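Local coordinates for protein endonuclease NucS (Thermococcus kodakarensis KOD1, PDB 5GKE) that acts as a mismatch restriction endonuclease, whose two subunits grip double-stranded DNA and hold magnesium at a nuclease site, at residues K157-T161 with G162-V166; R183-E186 with L187-R191; R191-K194 with S195-I199. The protein carries 1 engineered substitution. All coordinates share one frame; numbering follows the deposited sequence.

Contact 1: K157-T161 with G162-V166; sequences KAIGT and GIVAV. Engineered in segment 162-166: Ala-165 (natural residue Asp). With nucleotides of chain C.
Lys-157 and Val-164 face each other near the end of an antiparallel beta hairpin, formed by strands 151-158 and 163-169 of the PDDEXK-clan nuclease domain. They are a hydrogen-bonded pair: Lys-157 N donates to Val-164 O, and Val-164 N returns a nearly straight bond to Lys-157 O (3.0 Å, 172°). The lysine chain leaves the hairpin, and its NZ folds back to Ala-158 O at 2.8 Å. Ala-158 opposes Ile-163 in a non-hydrogen-bonded pair, and its small CB rests 4.2 Å from Ile-163 CG1. Ile-159 N closes the loop by donating to Gly-162 O at 3.1 Å. With chi1 at 61°, Ile-159 CG1 sits between its backbone N and carbonyl carbon, and CD1 reaches Val-164 CG2 at 3.7 Å; the two branched chains cross at about a right angle and share an apolar patch with Tyr-196. Thr-161 turns away from 162-166, toward the second subunit, where its OG1 is hydrogen-bonded to Arg-223. Gly-162 follows with phi at 102°, where any CB would collide with Thr-161 O. The turn offers a backbone amide to the DNA: Ile-163 N meets OP1 of DA5 of chain C at 2.9 Å.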
loop_
_atom_site.group_PDB
_atom_site.type_symbol
_atom_site.label_atom_id
_atom_site.label_comp_id
_atom_site.label_asym_id
_atom_site.label_seq_id
_atom_site.Cartn_x
_atom_site.Cartn_y
_atom_site.Cartn_z
ATOM N N LYS A 157 -14.399 19.072 0.606
ATOM C CA LYS A 157 -15.659 19.495 0.005
ATOM C C LYS A 157 -15.912 18.834 -1.339
ATOM O O LYS A 157 -15.180 19.072 -2.307
ATOM C CB LYS A 157 -15.677 21.020 -0.187
ATOM C CG LYS A 157 -17.007 21.577 -0.707
ATOM C CD LYS A 157 -18.105 21.359 0.325
ATOM C CE LYS A 157 -19.465 21.760 -0.186
ATOM N NZ LYS A 157 -20.121 20.733 -1.073
ATOM N N ALA A 158 -16.967 18.038 -1.416
ATOM C CA ALA A 158 -17.347 17.512 -2.704
ATOM C C ALA A 158 -17.844 18.674 -3.552
ATOM O O ALA A 158 -18.780 19.377 -3.186
ATOM C CB ALA A 158 -18.411 16.442 -2.563
ATOM N N ILE A 159 -17.155 18.892 -4.661
ATOM C CA ILE A 159 -17.655 19.708 -5.741
ATOM C C ILE A 159 -18.297 18.686 -6.651
ATOM O O ILE A 159 -18.455 17.529 -6.258
ATOM C CB ILE A 159 -16.558 20.520 -6.423
ATOM C CG1 ILE A 159 -15.499 19.598 -7.046
ATOM C CG2 ILE A 159 -15.932 21.433 -5.399
ATOM C CD1 ILE A 159 -14.321 20.334 -7.708
ATOM N N GLY A 160 -18.676 19.073 -7.848
ATOM C CA GLY A 160 -19.493 18.171 -8.640
ATOM C C GLY A 160 -18.813 16.850 -8.936
ATOM O O GLY A 160 -19.344 15.761 -8.720
ATOM N N THR A 161 -17.615 16.959 -9.467
ATOM C CA THR A 161 -16.844 15.794 -9.810
ATOM C C THR A 161 -15.548 15.923 -9.024
ATOM O O THR A 161 -14.728 16.800 -9.299
ATOM C CB THR A 161 -16.648 15.716 -11.360
ATOM O OG1 THR A 161 -17.778 15.052 -11.934
ATOM C CG2 THR A 161 -15.380 14.980 -11.760
ATOM N N GLY A 162 -15.377 15.076 -8.017
ATOM C CA GLY A 162 -14.202 15.175 -7.168
ATOM C C GLY A 162 -14.407 15.834 -5.811
ATOM O O GLY A 162 -15.421 16.492 -5.554
ATOM N N ILE A 163 -13.420 15.647 -4.940
ATOM C CA ILE A 163 -13.436 16.193 -3.593
ATOM C C ILE A 163 -12.180 17.012 -3.362
ATOM O O ILE A 163 -11.063 16.503 -3.485
ATOM C CB ILE A 163 -13.535 15.077 -2.536
ATOM C CG1 ILE A 163 -14.791 14.246 -2.784
ATOM C CG2 ILE A 163 -13.592 15.661 -1.172
ATOM C CD1 ILE A 163 -14.766 12.907 -2.143
ATOM N N VAL A 164 -12.401 18.285 -3.039
ATOM C CA VAL A 164 -11.386 19.320 -2.884
ATOM C C VAL A 164 -10.847 19.341 -1.453
ATOM O O VAL A 164 -11.602 19.105 -0.523
ATOM C CB VAL A 164 -11.997 20.697 -3.259
ATOM C CG1 VAL A 164 -11.146 21.848 -2.766
ATOM C CG2 VAL A 164 -12.175 20.774 -4.749
ATOM N N ALA A 165 -9.556 19.613 -1.266
ATOM C CA ALA A 165 -8.960 19.559 0.074
ATOM C C ALA A 165 -9.432 20.743 0.923
ATOM O O ALA A 165 -10.075 20.573 1.959
ATOM C CB ALA A 165 -7.417 19.540 -0.013
ATOM N N VAL A 166 -9.079 21.943 0.488
ATOM C CA VAL A 166 -9.536 23.157 1.133
ATOM C C VAL A 166 -10.095 24.133 0.083
ATOM O O VAL A 166 -9.538 24.312 -1.008
ATOM C CB VAL A 166 -8.400 23.807 1.939
ATOM C CG1 VAL A 166 -8.826 25.164 2.493
ATOM C CG2 VAL A 166 -7.966 22.866 3.066
ATOM P P DA C 5 -11.190 12.494 -5.959
ATOM O OP1 DA C 5 -11.371 13.958 -6.073
ATOM O OP2 DA C 5 -10.813 11.643 -7.114
ATOM O "O5'" DA C 5 -10.131 12.265 -4.786
ATOM C "C5'" DA C 5 -10.263 12.987 -3.579
ATOM C "C4'" DA C 5 -9.275 12.486 -2.552
ATOM O "O4'" DA C 5 -9.631 11.133 -2.151
ATOM C "C3'" DA C 5 -7.823 12.426 -3.039
ATOM O "O3'" DA C 5 -6.976 12.996 -2.046
ATOM C "C2'" DA C 5 -7.584 10.926 -3.227
ATOM C "C1'" DA C 5 -8.469 10.348 -2.143
ATOM N N9 DA C 5 -8.813 8.950 -2.368
ATOM C C8 DA C 5 -9.168 8.362 -3.550
ATOM N N7 DA C 5 -9.395 7.073 -3.453
ATOM C C5 DA C 5 -9.156 6.794 -2.113
ATOM C C6 DA C 5 -9.213 5.601 -1.360
ATOM N N6 DA C 5 -9.554 4.416 -1.876
ATOM N N1 DA C 5 -8.911 5.675 -0.051
ATOM C C2 DA C 5 -8.572 6.859 0.470
ATOM N N3 DA C 5 -8.481 8.044 -0.130
ATOM C C4 DA C 5 -8.791 7.941 -1.434
HETATM O O HOH W 1 -17.445 13.324 -7.139
#

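Contact 2: R183-E186 with L187-R191; sequences RRAE and LHAVR. With nucleotides of chain D; nucleotides of chain C.
The guanidinium of Arg-191 carries Leu-187 CB over one face, 3.6 Å above the plane and offset toward the rim, while OP2 of DG5 of chain D lies in plane at its edge. Both ends of that edge grip the same oxygen, Arg-191 NH1 at 3.1 Å and Arg-191 NH2 at 3.0 Å from DG5 OP2. Arg-184 has OP1 of DA3 of chain D in plane at its guanidinium edge, 2.8 Å from NH1. The Arg-183 guanidinium has a phosphate oxygen at its edge, NH1 donating to OP1 of DG9 of chain C at 3.2 Å. Its NH2 forms a salt bridge with Glu-186 OE2 (3.0 Å), which receives it on its syn lone pair, though the oxygen is tilted 28° from the guanidinium plane. An alanine at Arg-183 is likely to leave the Glu-186 carboxylate without this mate and free to turn, and the DG9 phosphate without this hydrogen bond. Glu-186 is the N-cap of helix 187-204, but with CG beside its own N (chi1 -59°) and the chain extended, its carboxylate leads away from the helix. Its backbone does the joining: Ala-189 N donates to Glu-186 O at 3.0 Å. Nearby, Ala-185 CB meets Ala-189 CB at 4.3 Å, small methyls that let the loop lie close. Arginines here thus spend their charge on both DNA strands, and the glutamate probably steadies one of them.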
loop_
_atom_site.group_PDB
_atom_site.type_symbol
_atom_site.label_atom_id
_atom_site.label_comp_id
_atom_site.label_asym_id
_atom_site.label_seq_id
_atom_site.Cartn_x
_atom_site.Cartn_y
_atom_site.Cartn_z
ATOM N N ARG A 183 4.022 15.472 1.326
ATOM C CA ARG A 183 5.342 15.178 0.824
ATOM C C ARG A 183 5.494 15.851 -0.534
ATOM O O ARG A 183 4.549 16.476 -1.026
ATOM C CB ARG A 183 5.558 13.661 0.738
ATOM C CG ARG A 183 4.649 12.955 -0.249
ATOM C CD ARG A 183 4.872 11.452 -0.278
ATOM N NE ARG A 183 4.549 10.897 -1.598
ATOM C CZ ARG A 183 4.631 9.608 -1.924
ATOM N NH1 ARG A 183 5.023 8.715 -1.026
ATOM N NH2 ARG A 183 4.322 9.208 -3.154
ATOM N N ARG A 184 6.672 15.710 -1.139
ATOM C CA ARG A 184 6.957 16.349 -2.408
ATOM C C ARG A 184 5.849 16.066 -3.426
ATOM O O ARG A 184 5.433 14.930 -3.621
ATOM C CB ARG A 184 8.302 15.879 -2.944
ATOM C CG ARG A 184 8.458 16.066 -4.441
ATOM C CD ARG A 184 9.860 15.764 -4.871
ATOM N NE ARG A 184 10.755 16.812 -4.423
ATOM C CZ ARG A 184 11.643 17.395 -5.211
ATOM N NH1 ARG A 184 11.745 17.015 -6.477
ATOM N NH2 ARG A 184 12.418 18.357 -4.735
ATOM N N ALA A 185 5.358 17.123 -4.054
ATOM C CA ALA A 185 4.200 17.000 -4.914
ATOM C C ALA A 185 4.575 16.524 -6.308
ATOM O O ALA A 185 5.531 17.004 -6.926
ATOM C CB ALA A 185 3.464 18.314 -4.978
ATOM N N GLU A 186 3.786 15.583 -6.797
ATOM C CA GLU A 186 4.015 14.949 -8.085
ATOM C C GLU A 186 2.952 15.360 -9.115
ATOM O O GLU A 186 2.029 16.112 -8.798
ATOM C CB GLU A 186 4.012 13.432 -7.909
ATOM C CG GLU A 186 5.062 12.928 -6.935
ATOM C CD GLU A 186 4.841 11.474 -6.509
ATOM O OE1 GLU A 186 4.623 10.607 -7.389
ATOM O OE2 GLU A 186 4.885 11.203 -5.288
ATOM N N LEU A 187 3.077 14.848 -10.334
ATOM C CA LEU A 187 2.158 15.197 -11.423
ATOM C C LEU A 187 0.714 14.923 -11.059
ATOM O O LEU A 187 -0.173 15.723 -11.346
ATOM C CB LEU A 187 2.506 14.422 -12.698
ATOM C CG LEU A 187 3.614 15.012 -13.554
ATOM C CD1 LEU A 187 3.910 14.076 -14.711
ATOM C CD2 LEU A 187 3.135 16.365 -14.061
ATOM N N HIS A 188 0.502 13.780 -10.416
ATOM C CA HIS A 188 -0.803 13.363 -9.922
ATOM C C HIS A 188 -1.499 14.515 -9.177
ATOM O O HIS A 188 -2.672 14.791 -9.416
ATOM C CB HIS A 188 -0.604 12.135 -9.022
ATOM C CG HIS A 188 -1.828 11.684 -8.283
ATOM N ND1 HIS A 188 -1.979 11.860 -6.926
ATOM C CD2 HIS A 188 -2.933 11.019 -8.706
ATOM C CE1 HIS A 188 -3.140 11.345 -6.544
ATOM N NE2 HIS A 188 -3.735 10.832 -7.602
ATOM N N ALA A 189 -0.756 15.214 -8.317
ATOM C CA ALA A 189 -1.327 16.278 -7.495
ATOM C C ALA A 189 -1.800 17.441 -8.350
ATOM O O ALA A 189 -2.874 17.998 -8.106
ATOM C CB ALA A 189 -0.321 16.771 -6.458
ATOM N N VAL A 190 -0.998 17.803 -9.346
ATOM C CA VAL A 190 -1.304 18.956 -10.184
ATOM C C VAL A 190 -2.513 18.667 -11.071
ATOM O O VAL A 190 -3.312 19.560 -11.349
ATOM C CB VAL A 190 -0.083 19.366 -11.026
ATOM C CG1 VAL A 190 -0.357 20.651 -11.740
ATOM C CG2 VAL A 190 1.135 19.571 -10.102
ATOM N N ARG A 191 -2.657 17.406 -11.467
ATOM C CA ARG A 191 -3.800 16.940 -12.232
ATOM C C ARG A 191 -5.072 17.039 -11.413
ATOM O O ARG A 191 -6.121 17.391 -11.938
ATOM C CB ARG A 191 -3.611 15.484 -12.692
ATOM C CG ARG A 191 -2.488 15.259 -13.674
ATOM C CD ARG A 191 -2.637 13.919 -14.392
ATOM N NE ARG A 191 -1.422 13.623 -15.137
ATOM C CZ ARG A 191 -0.481 12.762 -14.754
ATOM N NH1 ARG A 191 -0.615 12.055 -13.636
ATOM N NH2 ARG A 191 0.593 12.595 -15.514
ATOM P P DG D 5 2.559 9.851 -14.882
ATOM O OP1 DG D 5 1.946 10.020 -16.223
ATOM O OP2 DG D 5 2.238 10.809 -13.808
ATOM O "O5'" DG D 5 2.208 8.381 -14.377
ATOM C "C5'" DG D 5 2.498 7.263 -15.204
ATOM C "C4'" DG D 5 2.336 5.967 -14.431
ATOM O "O4'" DG D 5 3.276 5.940 -13.314
ATOM C "C3'" DG D 5 0.945 5.746 -13.811
ATOM O "O3'" DG D 5 0.590 4.390 -13.951
ATOM C "C2'" DG D 5 1.179 6.099 -12.347
ATOM C "C1'" DG D 5 2.576 5.542 -12.165
ATOM N N9 DG D 5 3.259 6.021 -10.965
ATOM C C8 DG D 5 3.233 7.284 -10.429
ATOM N N7 DG D 5 3.933 7.395 -9.328
ATOM C C5 DG D 5 4.437 6.115 -9.119
ATOM C C6 DG D 5 5.264 5.610 -8.083
ATOM O O6 DG D 5 5.729 6.215 -7.116
ATOM N N1 DG D 5 5.538 4.254 -8.253
ATOM C C2 DG D 5 5.075 3.488 -9.298
ATOM N N2 DG D 5 5.436 2.195 -9.305
ATOM N N3 DG D 5 4.306 3.954 -10.269
ATOM C C4 DG D 5 4.031 5.265 -10.117
ATOM P P DA D 3 12.155 14.746 -8.666
ATOM O OP1 DA D 3 11.991 16.130 -9.156
ATOM O OP2 DA D 3 11.500 14.309 -7.411
ATOM O "O5'" DA D 3 11.684 13.794 -9.841
ATOM C "C5'" DA D 3 11.957 14.155 -11.162
ATOM C "C4'" DA D 3 11.314 13.174 -12.118
ATOM O "O4'" DA D 3 11.705 11.824 -11.758
ATOM C "C3'" DA D 3 9.782 13.179 -12.122
ATOM O "O3'" DA D 3 9.328 13.002 -13.456
ATOM C "C2'" DA D 3 9.441 11.966 -11.245
ATOM C "C1'" DA D 3 10.550 11.017 -11.667
ATOM N N9 DA D 3 10.830 9.923 -10.735
ATOM C C8 DA D 3 11.168 10.019 -9.411
ATOM N N7 DA D 3 11.398 8.858 -8.837
ATOM C C5 DA D 3 11.205 7.940 -9.858
ATOM C C6 DA D 3 11.302 6.532 -9.904
ATOM N N6 DA D 3 11.620 5.780 -8.847
ATOM N N1 DA D 3 11.048 5.924 -11.083
ATOM C C2 DA D 3 10.725 6.681 -12.145
ATOM N N3 DA D 3 10.610 8.009 -12.224
ATOM C C4 DA D 3 10.863 8.582 -11.035
ATOM P P DG C 9 4.334 8.873 3.061
ATOM O OP1 DG C 9 5.435 9.237 2.140
ATOM O OP2 DG C 9 3.421 9.908 3.583
ATOM O "O5'" DG C 9 3.473 7.741 2.346
ATOM C "C5'" DG C 9 4.128 6.665 1.696
ATOM C "C4'" DG C 9 3.655 5.327 2.243
ATOM O "O4'" DG C 9 2.255 5.138 1.931
ATOM C "C3'" DG C 9 4.410 4.120 1.691
ATOM O "O3'" DG C 9 5.209 3.543 2.719
ATOM C "C2'" DG C 9 3.329 3.148 1.224
ATOM C "C1'" DG C 9 2.083 4.013 1.105
ATOM N N9 DG C 9 1.764 4.460 -0.250
ATOM C C8 DG C 9 1.727 5.762 -0.706
ATOM N N7 DG C 9 1.359 5.867 -1.961
ATOM C C5 DG C 9 1.128 4.552 -2.360
ATOM C C6 DG C 9 0.713 4.035 -3.616
ATOM O O6 DG C 9 0.453 4.656 -4.669
ATOM N N1 DG C 9 0.613 2.652 -3.589
ATOM C C2 DG C 9 0.876 1.860 -2.492
ATOM N N2 DG C 9 0.712 0.538 -2.666
ATOM N N3 DG C 9 1.267 2.328 -1.311
ATOM C C4 DG C 9 1.375 3.675 -1.316
#

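Contact 3: R191-K194 with S195-I199. With nucleotides of chain C; nucleotides of chain D.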
loop_
_atom_site.group_PDB
_atom_site.type_symbol
_atom_site.label_atom_id
_atom_site.label_comp_id
_atom_site.label_asym_id
_atom_site.label_seq_id
_atom_site.Cartn_x
_atom_site.Cartn_y
_atom_site.Cartn_z
ATOM N N ARG A 191 -2.657 17.406 -11.467
ATOM C CA ARG A 191 -3.800 16.940 -12.232
ATOM C C ARG A 191 -5.072 17.039 -11.413
ATOM O O ARG A 191 -6.121 17.391 -11.938
ATOM C CB ARG A 191 -3.611 15.484 -12.692
ATOM C CG ARG A 191 -2.488 15.259 -13.674
ATOM C CD ARG A 191 -2.637 13.919 -14.392
ATOM N NE ARG A 191 -1.422 13.623 -15.137
ATOM C CZ ARG A 191 -0.481 12.762 -14.754
ATOM N NH1 ARG A 191 -0.615 12.055 -13.636
ATOM N NH2 ARG A 191 0.593 12.595 -15.514
ATOM N N GLN A 192 -4.978 16.677 -10.136
ATOM C CA GLN A 192 -6.069 16.882 -9.194
ATOM C C GLN A 192 -6.462 18.368 -9.152
ATOM O O GLN A 192 -7.599 18.730 -9.430
ATOM C CB GLN A 192 -5.660 16.410 -7.798
ATOM C CG GLN A 192 -6.241 15.075 -7.357
ATOM C CD GLN A 192 -5.714 14.654 -5.980
ATOM O OE1 GLN A 192 -6.323 14.929 -4.925
ATOM N NE2 GLN A 192 -4.572 14.001 -5.987
ATOM N N LEU A 193 -5.489 19.212 -8.819
ATOM C CA LEU A 193 -5.679 20.647 -8.726
ATOM C C LEU A 193 -6.277 21.259 -10.003
ATOM O O LEU A 193 -7.241 21.998 -9.936
ATOM C CB LEU A 193 -4.344 21.327 -8.406
ATOM C CG LEU A 193 -4.433 22.850 -8.226
ATOM C CD1 LEU A 193 -5.475 23.188 -7.164
ATOM C CD2 LEU A 193 -3.077 23.474 -7.864
ATOM N N LYS A 194 -5.686 20.959 -11.154
ATOM C CA LYS A 194 -6.161 21.482 -12.422
ATOM C C LYS A 194 -7.604 21.061 -12.644
ATOM O O LYS A 194 -8.450 21.855 -13.048
ATOM C CB LYS A 194 -5.267 20.989 -13.571
ATOM C CG LYS A 194 -5.793 21.234 -14.988
ATOM C CD LYS A 194 -4.698 20.953 -16.015
ATOM C CE LYS A 194 -5.108 21.323 -17.436
ATOM N NZ LYS A 194 -6.133 20.422 -17.994
ATOM N N SER A 195 -7.875 19.798 -12.367
ATOM C CA SER A 195 -9.212 19.260 -12.512
ATOM C C SER A 195 -10.238 20.026 -11.663
ATOM O O SER A 195 -11.357 20.303 -12.115
ATOM C CB SER A 195 -9.209 17.777 -12.143
ATOM O OG SER A 195 -10.439 17.162 -12.450
ATOM N N TYR A 196 -9.860 20.388 -10.441
ATOM C CA TYR A 196 -10.820 21.043 -9.555
ATOM C C TYR A 196 -11.050 22.470 -10.011
ATOM O O TYR A 196 -12.180 22.958 -10.028
ATOM C CB TYR A 196 -10.345 21.026 -8.106
ATOM C CG TYR A 196 -10.108 19.640 -7.572
ATOM C CD1 TYR A 196 -10.911 18.567 -7.971
ATOM C CD2 TYR A 196 -9.071 19.395 -6.665
ATOM C CE1 TYR A 196 -10.687 17.291 -7.484
ATOM C CE2 TYR A 196 -8.841 18.120 -6.162
ATOM C CZ TYR A 196 -9.641 17.078 -6.579
ATOM O OH TYR A 196 -9.400 15.827 -6.083
ATOM N N VAL A 197 -9.963 23.134 -10.378
ATOM C CA VAL A 197 -10.032 24.513 -10.805
ATOM C C VAL A 197 -10.950 24.650 -12.021
ATOM O O VAL A 197 -11.771 25.562 -12.081
ATOM C CB VAL A 197 -8.647 25.059 -11.129
ATOM C CG1 VAL A 197 -8.755 26.353 -11.945
ATOM C CG2 VAL A 197 -7.871 25.283 -9.847
ATOM N N GLU A 198 -10.826 23.726 -12.968
ATOM C CA GLU A 198 -11.629 23.779 -14.178
ATOM C C GLU A 198 -13.101 23.609 -13.853
ATOM O O GLU A 198 -13.946 24.342 -14.366
ATOM C CB GLU A 198 -11.182 22.711 -15.183
ATOM C CG GLU A 198 -9.909 23.070 -15.907
ATOM C CD GLU A 198 -9.368 21.941 -16.770
ATOM O OE1 GLU A 198 -10.063 20.907 -16.934
ATOM O OE2 GLU A 198 -8.234 22.096 -17.278
ATOM N N ILE A 199 -13.411 22.645 -12.999
ATOM C CA ILE A 199 -14.797 22.404 -12.636
ATOM C C ILE A 199 -15.380 23.630 -11.947
ATOM O O ILE A 199 -16.522 24.015 -12.209
ATOM C CB ILE A 199 -14.928 21.170 -11.741
ATOM C CG1 ILE A 199 -14.716 19.911 -12.580
ATOM C CG2 ILE A 199 -16.295 21.125 -11.073
ATOM C CD1 ILE A 199 -14.515 18.678 -11.758
ATOM P P DA C 5 -11.190 12.494 -5.959
ATOM O OP1 DA C 5 -11.371 13.958 -6.073
ATOM O OP2 DA C 5 -10.813 11.643 -7.114
ATOM O "O5'" DA C 5 -10.131 12.265 -4.786
ATOM C "C5'" DA C 5 -10.263 12.987 -3.579
ATOM C "C4'" DA C 5 -9.275 12.486 -2.552
ATOM O "O4'" DA C 5 -9.631 11.133 -2.151
ATOM C "C3'" DA C 5 -7.823 12.426 -3.039
ATOM O "O3'" DA C 5 -6.976 12.996 -2.046
ATOM C "C2'" DA C 5 -7.584 10.926 -3.227
ATOM C "C1'" DA C 5 -8.469 10.348 -2.143
ATOM N N9 DA C 5 -8.813 8.950 -2.368
ATOM C C8 DA C 5 -9.168 8.362 -3.550
ATOM N N7 DA C 5 -9.395 7.073 -3.453
ATOM C C5 DA C 5 -9.156 6.794 -2.113
ATOM C C6 DA C 5 -9.213 5.601 -1.360
ATOM N N6 DA C 5 -9.554 4.416 -1.876
ATOM N N1 DA C 5 -8.911 5.675 -0.051
ATOM C C2 DA C 5 -8.572 6.859 0.470
ATOM N N3 DA C 5 -8.481 8.044 -0.130
ATOM C C4 DA C 5 -8.791 7.941 -1.434
ATOM P P DG D 5 2.559 9.851 -14.882
ATOM O OP1 DG D 5 1.946 10.020 -16.223
ATOM O OP2 DG D 5 2.238 10.809 -13.808
ATOM O "O5'" DG D 5 2.208 8.381 -14.377
ATOM C "C5'" DG D 5 2.498 7.263 -15.204
ATOM C "C4'" DG D 5 2.336 5.967 -14.431
ATOM O "O4'" DG D 5 3.276 5.940 -13.314
ATOM C "C3'" DG D 5 0.945 5.746 -13.811
ATOM O "O3'" DG D 5 0.590 4.390 -13.951
ATOM C "C2'" DG D 5 1.179 6.099 -12.347
ATOM C "C1'" DG D 5 2.576 5.542 -12.165
ATOM N N9 DG D 5 3.259 6.021 -10.965
ATOM C C8 DG D 5 3.233 7.284 -10.429
ATOM N N7 DG D 5 3.933 7.395 -9.328
ATOM C C5 DG D 5 4.437 6.115 -9.119
ATOM C C6 DG D 5 5.264 5.610 -8.083
ATOM O O6 DG D 5 5.729 6.215 -7.116
ATOM N N1 DG D 5 5.538 4.254 -8.253
ATOM C C2 DG D 5 5.075 3.488 -9.298
ATOM N N2 DG D 5 5.436 2.195 -9.305
ATOM N N3 DG D 5 4.306 3.954 -10.269
ATOM C C4 DG D 5 4.031 5.265 -10.117
ATOM P P DC C 6 -5.368 12.895 -2.112
ATOM O OP1 DC C 6 -4.850 14.278 -2.017
ATOM O OP2 DC C 6 -4.901 12.029 -3.213
ATOM O "O5'" DC C 6 -5.028 12.194 -0.722
ATOM C "C5'" DC C 6 -5.492 12.794 0.478
ATOM C "C4'" DC C 6 -5.178 11.931 1.679
ATOM O "O4'" DC C 6 -5.707 10.599 1.477
ATOM C "C3'" DC C 6 -3.700 11.743 1.976
ATOM O "O3'" DC C 6 -3.538 11.596 3.375
ATOM C "C2'" DC C 6 -3.382 10.451 1.232
ATOM C "C1'" DC C 6 -4.652 9.658 1.493
ATOM N N1 DC C 6 -4.961 8.604 0.475
ATOM C C2 DC C 6 -5.111 7.276 0.883
ATOM O O2 DC C 6 -4.945 6.991 2.073
ATOM N N3 DC C 6 -5.419 6.334 -0.041
ATOM C C4 DC C 6 -5.591 6.686 -1.325
ATOM N N4 DC C 6 -5.894 5.723 -2.204
ATOM C C5 DC C 6 -5.451 8.038 -1.758
ATOM C C6 DC C 6 -5.146 8.956 -0.833
#
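Tyr-196 lays one face of its ring against the backbone oxygen of Gln-192, one turn back in helix 187-204, the crossover helix of a beta-alpha-beta unit between parallel strands 175-180 and 208-214. This is the tight part: Gln-192 O stands 3.1 Å above the ring, offset toward the rim, and also accepts the helical hydrogen bond of the Tyr-196 amide. The two side chains run side by side in the same direction, Gln-192 CG 3.5 Å from Tyr-196 OH, with amide and ring planes 84° apart. Both point toward the magnesium site: Gln-192 belongs to it together with Glu-179, and a long, uncharged side chain probably suits a place that spans from helix to metal. On the neighbouring buried face Leu-193 CD1 meets Val-197 CG2 at 4.2 Å; Leu-193 also touches Leu-212 and Val-197 touches Val-177, so these apolar chains settle the helix on the sheet. The other side is looser and partly exposed. There Lys-194, its CG trans to its own N (chi1 169°) and its chain bent only at the last bond, swings NZ to Glu-198 OE2 in a salt bridge of 2.8 Å, meeting the oxygen on its syn side, 21° out of the carboxylate plane. The stronger partner of this lysine is Glu-198 of the second subunit, which salt-bridges the same NZ. Carboxylates from both copies thus probably offset the two Lys-194 ammonium groups, which come close across the interface. Between the two sides the short side chain of Ser-195 keeps OG close to the helix, facing the second subunit, where it makes a weak hydrogen bond to Arg-191 NE. At the DNA end, Tyr-196 OH donates to OP1 of DA5 of chain C, at 2.7 Å.

How the contacts relate
From the N terminus, contact 1 comes first and closes the short loop of the hairpin between strands 151-158 and 163-169. After strand 175-180 the chain enters contact 2, where the loop 183-186 turns into helix 187-204, and contact 3 carries on along that helix, sharing Arg-191. The three follow in series, and none encloses another. Contacts 1 and 2 do not touch, their nearest atoms being about 9 Å apart. Contacts 1 and 3 do: Tyr-196 packs on Val-164 and Ile-159, and its OH lies 3.2 Å from Ile-163 O. Hairpin and helix are thus tied together beside the magnesium, and all three contacts reach the second subunit and the DNA.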